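Local coordinates for DBF2 kinase activator protein MOB1 (Saccharomyces cerevisiae, PDB 2HJN) that activates the DBF2 protein kinase as its binding partner in the mitotic exit network, allowing CDC15 to phosphorylate and switch on DBF2 in late anaphase, at residues A[79-82]-A[83-87]; A[201-204]-A[205-208]; A[221-224]-A[225-229]. One frame throughout, in Å; residues are numbered along the deposited sequence.

Contact 1 of 3, residues A[79-82]-A[83-87]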
loop_
_atom_site.group_PDB
_atom_site.type_symbol
_atom_site.label_atom_id
_atom_site.label_comp_id
_atom_site.label_asym_id
_atom_site.label_seq_id
_atom_site.Cartn_x
_atom_site.Cartn_y
_atom_site.Cartn_z
ATOM N N LEU A 79 8.094 5.190 -22.910
ATOM C CA LEU A 79 8.917 4.380 -21.996
ATOM C C LEU A 79 9.316 5.121 -20.683
ATOM O O LEU A 79 9.247 4.520 -19.599
ATOM C CB LEU A 79 10.116 3.781 -22.712
ATOM C CG LEU A 79 9.898 2.941 -23.992
ATOM C CD1 LEU A 79 11.043 1.961 -24.231
ATOM C CD2 LEU A 79 8.562 2.260 -24.105
ATOM N N ALA A 80 9.646 6.420 -20.782
ATOM C CA ALA A 80 9.896 7.272 -19.606
ATOM C C ALA A 80 8.663 7.367 -18.665
ATOM O O ALA A 80 8.789 7.205 -17.448
ATOM C CB ALA A 80 10.379 8.676 -20.032
ATOM N N VAL A 81 7.494 7.657 -19.221
ATOM C CA VAL A 81 6.230 7.651 -18.451
ATOM C C VAL A 81 6.021 6.348 -17.693
ATOM O O VAL A 81 5.790 6.379 -16.487
ATOM C CB VAL A 81 4.965 7.970 -19.304
ATOM C CG1 VAL A 81 3.644 7.698 -18.505
ATOM C CG2 VAL A 81 5.005 9.431 -19.740
ATOM N N HIS A 82 6.108 5.214 -18.386
ATOM C CA HIS A 82 5.887 3.940 -17.735
ATOM C C HIS A 82 6.962 3.494 -16.764
ATOM O O HIS A 82 6.650 2.774 -15.834
ATOM C CB HIS A 82 5.578 2.843 -18.744
ATOM C CG HIS A 82 4.280 3.078 -19.442
ATOM N ND1 HIS A 82 3.087 2.559 -18.990
ATOM C CD2 HIS A 82 3.976 3.873 -20.490
ATOM C CE1 HIS A 82 2.105 2.993 -19.756
ATOM N NE2 HIS A 82 2.617 3.789 -20.679
ATOM N N CYS A 83 8.221 3.877 -17.002
ATOM C CA CYS A 83 9.295 3.552 -16.066
ATOM C C CYS A 83 9.064 4.241 -14.695
ATOM O O CYS A 83 9.186 3.606 -13.664
ATOM C CB CYS A 83 10.658 3.909 -16.697
ATOM S SG CYS A 83 12.106 3.302 -15.815
ATOM N N VAL A 84 8.694 5.524 -14.678
ATOM C CA VAL A 84 8.345 6.203 -13.401
ATOM C C VAL A 84 7.083 5.586 -12.760
ATOM O O VAL A 84 7.048 5.379 -11.545
ATOM C CB VAL A 84 8.172 7.726 -13.549
ATOM C CG1 VAL A 84 7.638 8.352 -12.273
ATOM C CG2 VAL A 84 9.496 8.413 -13.987
ATOM N N ASP A 85 6.069 5.281 -13.573
ATOM C CA ASP A 85 4.882 4.566 -13.060
ATOM C C ASP A 85 5.224 3.195 -12.447
ATOM O O ASP A 85 4.634 2.829 -11.437
ATOM C CB ASP A 85 3.849 4.326 -14.159
ATOM C CG ASP A 85 3.175 5.628 -14.661
ATOM O OD1 ASP A 85 3.253 6.698 -13.964
ATOM O OD2 ASP A 85 2.550 5.551 -15.762
ATOM N N PHE A 86 6.133 2.427 -13.041
ATOM C CA PHE A 86 6.471 1.110 -12.457
ATOM C C PHE A 86 7.218 1.210 -11.124
ATOM O O PHE A 86 7.001 0.432 -10.173
ATOM C CB PHE A 86 7.276 0.264 -13.439
ATOM C CG PHE A 86 6.463 -0.221 -14.623
ATOM C CD1 PHE A 86 5.137 -0.571 -14.467
ATOM C CD2 PHE A 86 7.039 -0.311 -15.882
ATOM C CE1 PHE A 86 4.368 -1.005 -15.573
ATOM C CE2 PHE A 86 6.284 -0.757 -16.997
ATOM C CZ PHE A 86 4.952 -1.085 -16.849
ATOM N N TYR A 87 8.071 2.214 -11.065
ATOM C CA TYR A 87 8.803 2.545 -9.824
ATOM C C TYR A 87 7.764 2.852 -8.724
ATOM O O TYR A 87 7.867 2.405 -7.574
ATOM C CB TYR A 87 9.714 3.774 -10.040
ATOM C CG TYR A 87 10.117 4.393 -8.708
ATOM C CD1 TYR A 87 11.313 4.008 -8.102
ATOM C CD2 TYR A 87 9.286 5.309 -8.027
ATOM C CE1 TYR A 87 11.715 4.535 -6.883
ATOM C CE2 TYR A 87 9.667 5.816 -6.772
ATOM C CZ TYR A 87 10.891 5.405 -6.217
ATOM O OH TYR A 87 11.339 5.806 -4.991
#
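Phe-86 turns its CG anti to its own carbonyl carbon (chi1 -70°), which sends the phenyl ring back along the helix to lie above the carbonyl oxygen of His-82. Asp-85 has nearly the same first torsion (-68°), and its carboxylate is thereby swung back beside Val-81, one turn earlier. His-82 O meets one face of the Phe-86 ring over its CG-CD2 bond, with CD2 at 3.1 Å. The same oxygen accepts the backbone N-H of Phe-86 (N to O 2.9 Å), a bond bent to 149°; one carbonyl is thus met by the amide and by the ring of the same residue. Farther out, Phe-86 CE2 comes within 4.1 Å of His-82 CB, while the imidazole stacks on Phe-211.

All this belongs to helix 75-97, one of the long helices of the four-helix bundle at the centre of the Mob fold. Its i to i+4 bonding runs on unbroken here, with Cys-83 N, Val-84 N and Asp-85 N donating to the oxygens of Leu-79, Ala-80 and Val-81.

On another flank Val-81 and Asp-85 run alongside each other in the same direction. Val-81 CG1 rests 3.7 Å from Asp-85 OD2, and this carboxylate oxygen is also 3.4 Å from Val-81 O, two acceptors that share no bond. His-82 ND1 stands 4.4 Å from Asp-85 OD2, without contact; the acid is nevertheless likely to make a positive charge on the imidazole somewhat easier to carry. The buried side chain of Cys-83 packs on Ile-170, Ile-173 and Leu-174 of helix 165-187, and Val-84 on Phe-147 of helix 132-147.

Contact 2 of 3, residues A[201-204]-A[205-208]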
loop_
_atom_site.group_PDB
_atom_site.type_symbol
_atom_site.label_atom_id
_atom_site.label_comp_id
_atom_site.label_asym_id
_atom_site.label_seq_id
_atom_site.Cartn_x
_atom_site.Cartn_y
_atom_site.Cartn_z
ATOM N N LEU A 201 -0.594 -6.942 -6.624
ATOM C CA LEU A 201 0.810 -7.351 -6.878
ATOM C C LEU A 201 0.902 -8.048 -8.239
ATOM O O LEU A 201 1.747 -7.707 -9.058
ATOM C CB LEU A 201 1.328 -8.312 -5.771
ATOM C CG LEU A 201 2.724 -8.938 -5.959
ATOM C CD1 LEU A 201 3.821 -7.909 -6.270
ATOM C CD2 LEU A 201 3.099 -9.811 -4.686
ATOM N N ASN A 202 0.026 -9.032 -8.459
ATOM C CA ASN A 202 0.033 -9.845 -9.691
ATOM C C ASN A 202 -0.304 -9.008 -10.930
ATOM O O ASN A 202 0.268 -9.246 -12.000
ATOM C CB ASN A 202 -0.906 -11.071 -9.601
ATOM C CG ASN A 202 -0.458 -12.119 -8.585
ATOM O OD1 ASN A 202 0.685 -12.142 -8.119
ATOM N ND2 ASN A 202 -1.400 -13.000 -8.216
ATOM N N THR A 203 -1.200 -8.035 -10.774
ATOM C CA THR A 203 -1.560 -7.115 -11.873
ATOM C C THR A 203 -0.420 -6.204 -12.280
ATOM O O THR A 203 -0.150 -6.079 -13.465
ATOM C CB THR A 203 -2.874 -6.291 -11.594
ATOM O OG1 THR A 203 -3.977 -7.205 -11.330
ATOM C CG2 THR A 203 -3.229 -5.414 -12.785
ATOM N N SER A 204 0.243 -5.570 -11.300
ATOM C CA SER A 204 1.490 -4.749 -11.536
ATOM C C SER A 204 2.586 -5.527 -12.238
ATOM O O SER A 204 3.167 -5.086 -13.226
ATOM C CB SER A 204 2.013 -4.239 -10.167
ATOM O OG SER A 204 3.233 -3.453 -10.235
ATOM N N PHE A 205 2.897 -6.701 -11.681
ATOM C CA PHE A 205 3.945 -7.543 -12.241
ATOM C C PHE A 205 3.634 -8.006 -13.694
ATOM O O PHE A 205 4.548 -8.041 -14.545
ATOM C CB PHE A 205 4.137 -8.739 -11.309
ATOM C CG PHE A 205 5.223 -9.703 -11.735
ATOM C CD1 PHE A 205 6.555 -9.366 -11.589
ATOM C CD2 PHE A 205 4.894 -10.961 -12.250
ATOM C CE1 PHE A 205 7.574 -10.247 -11.982
ATOM C CE2 PHE A 205 5.898 -11.892 -12.649
ATOM C CZ PHE A 205 7.228 -11.537 -12.519
ATOM N N ARG A 206 2.378 -8.391 -13.933
ATOM C CA ARG A 206 1.921 -8.782 -15.253
ATOM C C ARG A 206 2.129 -7.623 -16.250
ATOM O O ARG A 206 2.622 -7.841 -17.348
ATOM C CB ARG A 206 0.419 -9.174 -15.211
ATOM C CG ARG A 206 -0.276 -9.379 -16.620
ATOM C CD ARG A 206 -1.801 -9.798 -16.526
ATOM N NE ARG A 206 -2.723 -8.661 -16.304
ATOM C CZ ARG A 206 -3.595 -8.570 -15.284
ATOM N NH1 ARG A 206 -3.662 -9.544 -14.369
ATOM N NH2 ARG A 206 -4.402 -7.510 -15.170
ATOM N N HIS A 207 1.699 -6.417 -15.878
ATOM C CA HIS A 207 1.826 -5.221 -16.731
ATOM C C HIS A 207 3.323 -4.868 -16.954
ATOM O O HIS A 207 3.730 -4.490 -18.081
ATOM C CB HIS A 207 0.982 -4.071 -16.134
ATOM C CG HIS A 207 0.962 -2.815 -16.971
ATOM N ND1 HIS A 207 1.047 -1.550 -16.420
ATOM C CD2 HIS A 207 0.889 -2.628 -18.313
ATOM C CE1 HIS A 207 1.014 -0.644 -17.380
ATOM N NE2 HIS A 207 0.926 -1.269 -18.539
ATOM N N PHE A 208 4.145 -5.037 -15.906
ATOM C CA PHE A 208 5.610 -4.814 -15.992
ATOM C C PHE A 208 6.224 -5.751 -17.060
ATOM O O PHE A 208 6.950 -5.303 -17.940
ATOM C CB PHE A 208 6.245 -5.036 -14.596
ATOM C CG PHE A 208 7.741 -4.772 -14.522
ATOM C CD1 PHE A 208 8.223 -3.554 -14.046
ATOM C CD2 PHE A 208 8.666 -5.767 -14.860
ATOM C CE1 PHE A 208 9.644 -3.290 -13.940
ATOM C CE2 PHE A 208 10.071 -5.549 -14.754
ATOM C CZ PHE A 208 10.565 -4.304 -14.276
#
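Thr-203 and Arg-206, one helical turn apart, lie alongside each other in van der Waals contact. The Arg-206 chain leaves the backbone extended and then bends at its third torsion (81°), which folds the guanidinium back over Thr-203. The methyl Thr-203 CG2 touches Arg-206 NH2 at 3.4 Å, and Thr-203 CA sits over one face of the guanidinium, displaced toward its rim. Replacing Arg-206 by alanine would take away this flat group and would probably leave the methyl and CA of Thr-203 without their cover on that side.

The hydrogen bonds between the segments are all backbone ones of the helix. Phe-205 N reaches Leu-201 O at 3.0 Å in a nearly straight bond (169°), and Arg-206, His-207 and Phe-208 donate in turn to Asn-202, Thr-203 and Ser-204.

Polar side chains look elsewhere. Thr-203 OG1 bonds to Thr-199 O within the helix, whereas the buried Ser-204 OG is shared between Tyr-181 OH and Gln-89 OE1, which ties helix 198-214 to two other long helices.

Phe-205 and Phe-208 leave on the buried side of helix 198-214, where both meet Tyr-181 of helix 165-187 edge-to-face; Leu-201 packs on that helix too and reaches Phe-189 and Ile-192 of helix 189-194.

Contact 3 of 3, residues A[221-224]-A[225-229]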
loop_
_atom_site.group_PDB
_atom_site.type_symbol
_atom_site.label_atom_id
_atom_site.label_comp_id
_atom_site.label_asym_id
_atom_site.label_seq_id
_atom_site.Cartn_x
_atom_site.Cartn_y
_atom_site.Cartn_z
ATOM N N ALA A 221 16.080 -14.852 -19.505
ATOM C CA ALA A 221 17.167 -14.825 -18.484
ATOM C C ALA A 221 17.124 -13.703 -17.399
ATOM O O ALA A 221 17.643 -13.894 -16.295
ATOM C CB ALA A 221 18.533 -14.774 -19.187
ATOM N N ASP A 222 16.582 -12.528 -17.728
ATOM C CA ASP A 222 16.459 -11.433 -16.738
ATOM C C ASP A 222 15.450 -11.715 -15.635
ATOM O O ASP A 222 15.484 -11.069 -14.577
ATOM C CB ASP A 222 16.121 -10.113 -17.409
ATOM C CG ASP A 222 17.210 -9.656 -18.378
ATOM O OD1 ASP A 222 18.394 -9.645 -17.964
ATOM O OD2 ASP A 222 16.869 -9.301 -19.534
ATOM N N PHE A 223 14.579 -12.686 -15.878
ATOM C CA PHE A 223 13.560 -13.113 -14.918
ATOM C C PHE A 223 13.985 -14.070 -13.796
ATOM O O PHE A 223 13.209 -14.307 -12.889
ATOM C CB PHE A 223 12.385 -13.763 -15.647
ATOM C CG PHE A 223 11.794 -12.929 -16.733
ATOM C CD1 PHE A 223 11.355 -13.529 -17.911
ATOM C CD2 PHE A 223 11.658 -11.555 -16.589
ATOM C CE1 PHE A 223 10.794 -12.769 -18.922
ATOM C CE2 PHE A 223 11.092 -10.779 -17.618
ATOM C CZ PHE A 223 10.665 -11.394 -18.776
ATOM N N GLY A 224 15.191 -14.614 -13.885
ATOM C CA GLY A 224 15.802 -15.499 -12.867
ATOM C C GLY A 224 14.867 -16.568 -12.333
ATOM O O GLY A 224 14.388 -17.412 -13.089
ATOM N N PRO A 225 14.537 -16.495 -11.024
ATOM C CA PRO A 225 13.672 -17.507 -10.423
ATOM C C PRO A 225 12.189 -17.350 -10.782
ATOM O O PRO A 225 11.417 -18.303 -10.571
ATOM C CB PRO A 225 13.882 -17.282 -8.910
ATOM C CG PRO A 225 14.099 -15.786 -8.826
ATOM C CD PRO A 225 14.954 -15.475 -10.037
ATOM N N LEU A 226 11.776 -16.187 -11.298
ATOM C CA LEU A 226 10.362 -15.984 -11.597
ATOM C C LEU A 226 9.933 -16.420 -13.046
ATOM O O LEU A 226 8.807 -16.181 -13.450
ATOM C CB LEU A 226 9.890 -14.550 -11.244
ATOM C CG LEU A 226 9.895 -14.044 -9.776
ATOM C CD1 LEU A 226 9.205 -12.686 -9.680
ATOM C CD2 LEU A 226 9.224 -15.050 -8.818
ATOM N N LEU A 227 10.827 -17.057 -13.795
ATOM C CA LEU A 227 10.493 -17.475 -15.182
ATOM C C LEU A 227 9.154 -18.177 -15.345
ATOM O O LEU A 227 8.418 -17.811 -16.236
ATOM C CB LEU A 227 11.607 -18.308 -15.845
ATOM C CG LEU A 227 11.256 -18.579 -17.316
ATOM C CD1 LEU A 227 11.279 -17.260 -18.118
ATOM C CD2 LEU A 227 12.130 -19.636 -17.941
ATOM N N GLU A 228 8.831 -19.160 -14.483
ATOM C CA GLU A 228 7.534 -19.878 -14.540
ATOM C C GLU A 228 6.375 -18.970 -14.217
ATOM O O GLU A 228 5.292 -19.053 -14.824
ATOM C CB GLU A 228 7.493 -21.086 -13.561
ATOM C CG GLU A 228 6.158 -21.894 -13.621
ATOM C CD GLU A 228 6.137 -23.140 -12.736
ATOM O OE1 GLU A 228 7.115 -23.368 -11.993
ATOM O OE2 GLU A 228 5.137 -23.907 -12.761
ATOM N N LEU A 229 6.591 -18.096 -13.238
ATOM C CA LEU A 229 5.578 -17.093 -12.886
ATOM C C LEU A 229 5.225 -16.239 -14.115
ATOM O O LEU A 229 4.034 -16.032 -14.450
ATOM C CB LEU A 229 6.128 -16.228 -11.723
ATOM C CG LEU A 229 5.218 -15.672 -10.640
ATOM C CD1 LEU A 229 4.400 -14.640 -11.266
ATOM C CD2 LEU A 229 4.314 -16.756 -10.123
#
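Phe-223 and Leu-226 close a tight reversal of the chain, Leu-226 N donating to Phe-223 O at 2.8 Å across Gly-224 and Pro-225. The bond is bent, at 144°. Gly-224 takes a positive phi (45°) with psi at -115°, a conformation that suits a residue without a side chain; a beta carbon here would run into Pro-225 CD.

Leu-227 meets Phe-223 just beyond the turn. With CG anti to the backbone N (chi1 -174°), Leu-227 carries its methyl CD1 to the edge of the phenyl ring, near the ring plane, 3.7 Å from Phe-223 CD1. The methyl thus meets the rim of the ring, not its face. Phe-223 CB also approaches the start of the helix, 4.1 Å from Leu-227 N. The buried Pro-225 packs on Ile-49 of helix 49-58 and on Tyr-115 and Tyr-117 of strand 115-117, while Leu-226 faces Phe-178 and Tyr-185 of helix 165-187.

With glycine and proline at its two central positions, the reversal is a type II' beta turn, and it delivers Leu-226 to the N-cap position of the C-terminal helix 227-233.

How the contacts relate
From the N terminus the three contacts follow in series, none nested in or crossing another, and each is local: contacts 1 and 2 span successive turns within helices 75-97 and 198-214, whereas contact 3 closes a tight turn before helix 227-233. Contacts 1 and 2 meet side by side in the bundle, where Phe-86 CE1 lies 3.5 Å from His-207 ND1 and the Phe-86 ring also packs on Phe-208. Contact 2 in turn receives contact 3: Phe-205 CZ lies 3.6 Å from Leu-226 CD1, and the same ring touches Leu-229. Contacts 1 and 3, centres about 21 Å apart, do not touch; helix 198-214 lies between, joining the bundle to the C-terminal helix.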